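Local structure of Vv2_1132 (Vibrio vulnificus CMCP6, 5Y9S) at residues Leu14-Ser19 / Ser38-Arg43; Met241-Ala246 / His263-Ala268. The protein probably binds DNA as a tetrameric LysR-type transcriptional regulator and controls gene expression in response to an effector. All coordinates share one frame; numbering follows the deposited sequence.

Contact 1: Leu14-Ser19 / Ser38-Arg43; sequences LEDFLS and SAFSRR
Asp16 of helix 11-22 faces helix 37-51 and meets two of its side chains, Arg43 and Phe40. With Arg43 it forms a two-point salt bridge. NH2 of Arg43 gives a nearly straight hydrogen bond, 2.6 Å long, to the syn lone pair of Asp16 OD1. NE of Arg43 pairs with Asp16 OD2; the modelled 2.3 Å between them is very short, so its exact length is doubtful. Carboxylate and guanidinium planes lie only 12° apart, and the pairing runs edge to edge. Bends in the Arg43 chain (chi3 -60°) present its NE and NH2 side to the acid. Asp16 OD1 also takes a salt bridge from Arg33, so one buried carboxylate serves two arginines and probably stays ionised. Phe40 stands beside this pair. Its CG is anti to the backbone N (chi1 -170°), and this torsion brings the ring's end up to helix 11-22. The ring edge meets the backbone there, with CZ 3.5 Å from Asp16 O, while CE1 lies 3.8 Å from Asp16 CB. Phe40 also packs on Ala29 and Ala30 of helix 26-32. The three helices belong to the winged helix-turn-helix domain of LysR regulators, in which helix 37-51 probably serves as recognition helix.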
loop_
_atom_site.group_PDB
_atom_site.type_symbol
_atom_site.label_atom_id
_atom_site.label_comp_id
_atom_site.label_asym_id
_atom_site.label_seq_id
_atom_site.Cartn_x
_atom_site.Cartn_y
_atom_site.Cartn_z
ATOM N N LEU D 14 -8.112 -7.643 -10.893
ATOM C CA LEU D 14 -7.134 -6.566 -10.960
ATOM C C LEU D 14 -6.217 -6.735 -12.157
ATOM O O LEU D 14 -6.073 -5.823 -12.976
ATOM C CB LEU D 14 -6.331 -6.521 -9.669
ATOM C CG LEU D 14 -7.198 -6.421 -8.427
ATOM C CD1 LEU D 14 -6.322 -6.445 -7.197
ATOM C CD2 LEU D 14 -8.014 -5.162 -8.470
ATOM N N GLU D 15 -5.583 -7.896 -12.285
ATOM C CA GLU D 15 -4.766 -8.117 -13.479
ATOM C C GLU D 15 -5.637 -8.155 -14.721
ATOM O O GLU D 15 -5.220 -7.671 -15.779
ATOM C CB GLU D 15 -3.942 -9.407 -13.352
ATOM C CG GLU D 15 -3.581 -9.782 -11.908
ATOM C CD GLU D 15 -2.798 -11.100 -11.789
ATOM O OE1 GLU D 15 -1.791 -11.251 -12.521
ATOM O OE2 GLU D 15 -3.187 -11.983 -10.973
ATOM N N ASP D 16 -6.855 -8.697 -14.611
ATOM C CA ASP D 16 -7.811 -8.580 -15.720
ATOM C C ASP D 16 -7.923 -7.134 -16.155
ATOM O O ASP D 16 -7.764 -6.806 -17.334
ATOM C CB ASP D 16 -9.193 -9.092 -15.310
ATOM C CG ASP D 16 -9.242 -10.594 -15.186
ATOM O OD1 ASP D 16 -8.291 -11.237 -15.657
ATOM O OD2 ASP D 16 -10.213 -11.137 -14.608
ATOM N N PHE D 17 -8.146 -6.250 -15.183
ATOM C CA PHE D 17 -8.280 -4.832 -15.477
ATOM C C PHE D 17 -7.017 -4.288 -16.146
ATOM O O PHE D 17 -7.085 -3.700 -17.229
ATOM C CB PHE D 17 -8.605 -4.064 -14.202
ATOM C CG PHE D 17 -8.442 -2.586 -14.355
ATOM C CD1 PHE D 17 -9.479 -1.803 -14.843
ATOM C CD2 PHE D 17 -7.237 -1.971 -14.022
ATOM C CE1 PHE D 17 -9.321 -0.430 -14.995
ATOM C CE2 PHE D 17 -7.068 -0.605 -14.191
ATOM C CZ PHE D 17 -8.122 0.170 -14.670
ATOM N N LEU D 18 -5.856 -4.446 -15.497
ATOM C CA LEU D 18 -4.600 -3.967 -16.081
ATOM C C LEU D 18 -4.415 -4.500 -17.503
ATOM O O LEU D 18 -4.102 -3.746 -18.438
ATOM C CB LEU D 18 -3.428 -4.397 -15.210
ATOM C CG LEU D 18 -3.345 -3.794 -13.793
ATOM C CD1 LEU D 18 -1.938 -3.836 -13.248
ATOM C CD2 LEU D 18 -3.826 -2.369 -13.757
ATOM N N SER D 19 -4.642 -5.805 -17.688
ATOM C CA SER D 19 -4.383 -6.419 -18.990
ATOM C C SER D 19 -5.268 -5.827 -20.080
ATOM O O SER D 19 -4.809 -5.638 -21.209
ATOM C CB SER D 19 -4.558 -7.937 -18.926
ATOM O OG SER D 19 -4.774 -8.446 -20.230
ATOM N N SER D 38 -14.880 -15.365 -23.601
ATOM C CA SER D 38 -16.052 -15.451 -22.747
ATOM C C SER D 38 -15.748 -15.055 -21.318
ATOM O O SER D 38 -16.162 -13.979 -20.863
ATOM C CB SER D 38 -16.587 -16.887 -22.772
ATOM O OG SER D 38 -17.356 -17.204 -21.611
ATOM N N ALA D 39 -15.047 -15.947 -20.600
ATOM C CA ALA D 39 -14.842 -15.748 -19.169
ATOM C C ALA D 39 -14.202 -14.399 -18.876
ATOM O O ALA D 39 -14.520 -13.782 -17.859
ATOM C CB ALA D 39 -13.997 -16.879 -18.584
ATOM N N PHE D 40 -13.343 -13.903 -19.765
ATOM C CA PHE D 40 -12.754 -12.592 -19.542
ATOM C C PHE D 40 -13.831 -11.521 -19.448
ATOM O O PHE D 40 -13.841 -10.720 -18.507
ATOM C CB PHE D 40 -11.767 -12.234 -20.640
ATOM C CG PHE D 40 -10.964 -11.004 -20.317
ATOM C CD1 PHE D 40 -9.955 -11.056 -19.364
ATOM C CD2 PHE D 40 -11.243 -9.795 -20.924
ATOM C CE1 PHE D 40 -9.215 -9.916 -19.042
ATOM C CE2 PHE D 40 -10.514 -8.649 -20.601
ATOM C CZ PHE D 40 -9.497 -8.713 -19.653
ATOM N N SER D 41 -14.752 -11.510 -20.421
ATOM C CA SER D 41 -15.875 -10.573 -20.429
ATOM C C SER D 41 -16.652 -10.635 -19.130
ATOM O O SER D 41 -16.994 -9.599 -18.549
ATOM C CB SER D 41 -16.817 -10.884 -21.588
ATOM O OG SER D 41 -16.411 -10.155 -22.710
ATOM N N ARG D 42 -16.947 -11.850 -18.668
ATOM C CA ARG D 42 -17.707 -12.014 -17.434
ATOM C C ARG D 42 -16.924 -11.497 -16.239
ATOM O O ARG D 42 -17.513 -10.958 -15.293
ATOM C CB ARG D 42 -18.088 -13.484 -17.249
ATOM C CG ARG D 42 -19.287 -13.734 -16.338
ATOM C CD ARG D 42 -19.857 -15.133 -16.603
ATOM N NE ARG D 42 -20.555 -15.214 -17.886
ATOM C CZ ARG D 42 -20.229 -16.035 -18.883
ATOM N NH1 ARG D 42 -19.194 -16.863 -18.757
ATOM N NH2 ARG D 42 -20.947 -16.033 -20.010
ATOM N N ARG D 43 -15.595 -11.618 -16.273
ATOM C CA ARG D 43 -14.817 -11.127 -15.148
ATOM C C ARG D 43 -14.835 -9.610 -15.129
ATOM O O ARG D 43 -15.109 -9.000 -14.091
ATOM C CB ARG D 43 -13.391 -11.670 -15.211
ATOM C CG ARG D 43 -13.345 -13.207 -15.124
ATOM C CD ARG D 43 -12.247 -13.744 -14.216
ATOM N NE ARG D 43 -10.934 -13.326 -14.671
ATOM C CZ ARG D 43 -9.942 -14.171 -14.881
ATOM N NH1 ARG D 43 -10.154 -15.456 -14.675
ATOM N NH2 ARG D 43 -8.755 -13.737 -15.297
#

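Contact 2: Met241-Ala246 / His263-Ala268; sequences MAIGGA and HRLVIA
The guanidinium of Arg264 offers a face to a methyl group. CD1 of Ile243 lies over that face, offset toward its rim, and is 3.7 Å from Arg264 NH1. The Arg264 chain bends at chi3 (-61°), which brings its flat end over the isoleucine. This is a van der Waals touch of a methyl on the face of a charged group, at the exposed margin of the contact. Arg264 also touches Glu259 of helix 257-261.

Deeper in, Leu265 packs against the last turn of helix 235-243. Its CD2 meets Ala242 CB at 3.8 Å. Its CG lies 3.9 Å from Ile243 CG1, and the two side chains cross at about a right angle. CG1 of Ile243 is anti to its carbonyl carbon (chi1 -70°), and this branch carries both of its touches: CG1 rests on the leucine and CD1 continues to the arginine. Ile243 thus spans a buried and an exposed neighbour. Ala242 also touches Leu203 of strand 199-205, as does Met241.

Ile243 is the last residue of the helix. Gly245 has positive phi, and its N bonds to Ala242 O at 2.9 Å, while Ala246 N bonds to Met241 O at 3.2 Å. On the other segment, Val266 pairs through its backbone with Val186 of strand 172-186. The contact therefore packs a helix C-terminus, closed by a Schellman motif, against the lead-in to the short strand 266-267 of the alpha/beta LysR substrate-binding domain.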
loop_
_atom_site.group_PDB
_atom_site.type_symbol
_atom_site.label_atom_id
_atom_site.label_comp_id
_atom_site.label_asym_id
_atom_site.label_seq_id
_atom_site.Cartn_x
_atom_site.Cartn_y
_atom_site.Cartn_z
ATOM N N MET D 241 34.844 -3.021 -24.068
ATOM C CA MET D 241 35.338 -1.669 -24.297
ATOM C C MET D 241 36.832 -1.670 -24.571
ATOM O O MET D 241 37.315 -0.940 -25.447
ATOM C CB MET D 241 35.038 -0.802 -23.072
ATOM C CG MET D 241 33.586 -0.323 -22.945
ATOM S SD MET D 241 32.883 0.237 -24.517
ATOM C CE MET D 241 33.194 1.970 -24.356
ATOM N N ALA D 242 37.593 -2.449 -23.800
ATOM C CA ALA D 242 39.038 -2.412 -23.978
ATOM C C ALA D 242 39.433 -2.993 -25.332
ATOM O O ALA D 242 40.343 -2.476 -25.998
ATOM C CB ALA D 242 39.725 -3.149 -22.834
ATOM N N ILE D 243 38.745 -4.054 -25.763
ATOM C CA ILE D 243 39.073 -4.661 -27.055
ATOM C C ILE D 243 38.942 -3.628 -28.160
ATOM O O ILE D 243 39.770 -3.565 -29.076
ATOM C CB ILE D 243 38.170 -5.876 -27.332
ATOM C CG1 ILE D 243 38.491 -7.043 -26.405
ATOM C CG2 ILE D 243 38.266 -6.305 -28.798
ATOM C CD1 ILE D 243 37.600 -8.252 -26.687
ATOM N N GLY D 244 37.897 -2.801 -28.085
ATOM C CA GLY D 244 37.657 -1.743 -29.037
ATOM C C GLY D 244 38.541 -0.534 -28.869
ATOM O O GLY D 244 38.312 0.475 -29.539
ATOM N N GLY D 245 39.547 -0.596 -28.005
ATOM C CA GLY D 245 40.495 0.496 -27.900
ATOM C C GLY D 245 39.994 1.732 -27.188
ATOM O O GLY D 245 40.586 2.801 -27.354
ATOM N N ALA D 246 38.926 1.627 -26.390
ATOM C CA ALA D 246 38.404 2.795 -25.704
ATOM C C ALA D 246 39.272 3.239 -24.530
ATOM O O ALA D 246 39.007 4.297 -23.947
ATOM C CB ALA D 246 36.982 2.509 -25.238
ATOM N N HIS D 263 45.107 -12.702 -28.771
ATOM C CA HIS D 263 45.885 -11.491 -29.043
ATOM C C HIS D 263 45.001 -10.290 -29.334
ATOM O O HIS D 263 45.405 -9.366 -30.045
ATOM C CB HIS D 263 46.866 -11.698 -30.194
ATOM C CG HIS D 263 47.697 -12.928 -30.061
ATOM N ND1 HIS D 263 47.522 -14.030 -30.868
ATOM C CD2 HIS D 263 48.712 -13.233 -29.222
ATOM C CE1 HIS D 263 48.394 -14.963 -30.535
ATOM N NE2 HIS D 263 49.127 -14.506 -29.536
ATOM N N ARG D 264 43.789 -10.289 -28.793
ATOM C CA ARG D 264 42.928 -9.127 -28.901
ATOM C C ARG D 264 43.100 -8.170 -27.728
ATOM O O ARG D 264 42.544 -7.067 -27.752
ATOM C CB ARG D 264 41.464 -9.574 -29.032
ATOM C CG ARG D 264 41.139 -10.148 -30.415
ATOM C CD ARG D 264 39.665 -10.408 -30.578
ATOM N NE ARG D 264 39.200 -11.373 -29.591
ATOM C CZ ARG D 264 37.959 -11.409 -29.116
ATOM N NH1 ARG D 264 37.060 -10.528 -29.550
ATOM N NH2 ARG D 264 37.614 -12.318 -28.205
ATOM N N LEU D 265 43.876 -8.556 -26.719
ATOM C CA LEU D 265 44.222 -7.681 -25.611
ATOM C C LEU D 265 45.634 -8.019 -25.192
ATOM O O LEU D 265 46.062 -9.169 -25.294
ATOM C CB LEU D 265 43.288 -7.851 -24.406
ATOM C CG LEU D 265 41.895 -7.255 -24.497
ATOM C CD1 LEU D 265 41.039 -7.798 -23.380
ATOM C CD2 LEU D 265 41.976 -5.716 -24.450
ATOM N N VAL D 266 46.356 -7.010 -24.731
ATOM C CA VAL D 266 47.692 -7.198 -24.194
ATOM C C VAL D 266 47.744 -6.575 -22.807
ATOM O O VAL D 266 47.143 -5.515 -22.564
ATOM C CB VAL D 266 48.775 -6.570 -25.104
ATOM C CG1 VAL D 266 50.152 -7.056 -24.690
ATOM C CG2 VAL D 266 48.549 -6.925 -26.573
ATOM N N ILE D 267 48.465 -7.231 -21.899
ATOM C CA ILE D 267 48.748 -6.632 -20.607
ATOM C C ILE D 267 49.616 -5.401 -20.831
ATOM O O ILE D 267 50.571 -5.433 -21.614
ATOM C CB ILE D 267 49.429 -7.649 -19.681
ATOM C CG1 ILE D 267 48.448 -8.761 -19.309
ATOM C CG2 ILE D 267 49.980 -6.962 -18.438
ATOM C CD1 ILE D 267 49.119 -9.993 -18.759
ATOM N N ALA D 268 49.251 -4.291 -20.199
ATOM C CA ALA D 268 50.019 -3.056 -20.297
ATOM C C ALA D 268 50.970 -2.936 -19.112
ATOM O O ALA D 268 50.679 -3.400 -18.009
ATOM C CB ALA D 268 49.098 -1.831 -20.356
#

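Contacts 1 and 2 lie on opposite sides of the chain's centre, with their own centres 54 Å apart and their nearest atoms about 37 Å apart. They share no helix or strand. Contact 1 belongs to the DNA-binding helix-turn-helix region and contact 2 to the substrate-binding region. Contact 1 joins two helices and is the more buried, yet it combines a salt bridge with packing of an aromatic ring. Contact 2 joins a helix end to the loop that leads into a short strand. It is partly exposed and mainly apolar, with one charged group at its margin. An arginine is charge-paired in contact 1 but only packed upon in contact 2. The buried areas are similar, 203 and 211 Å².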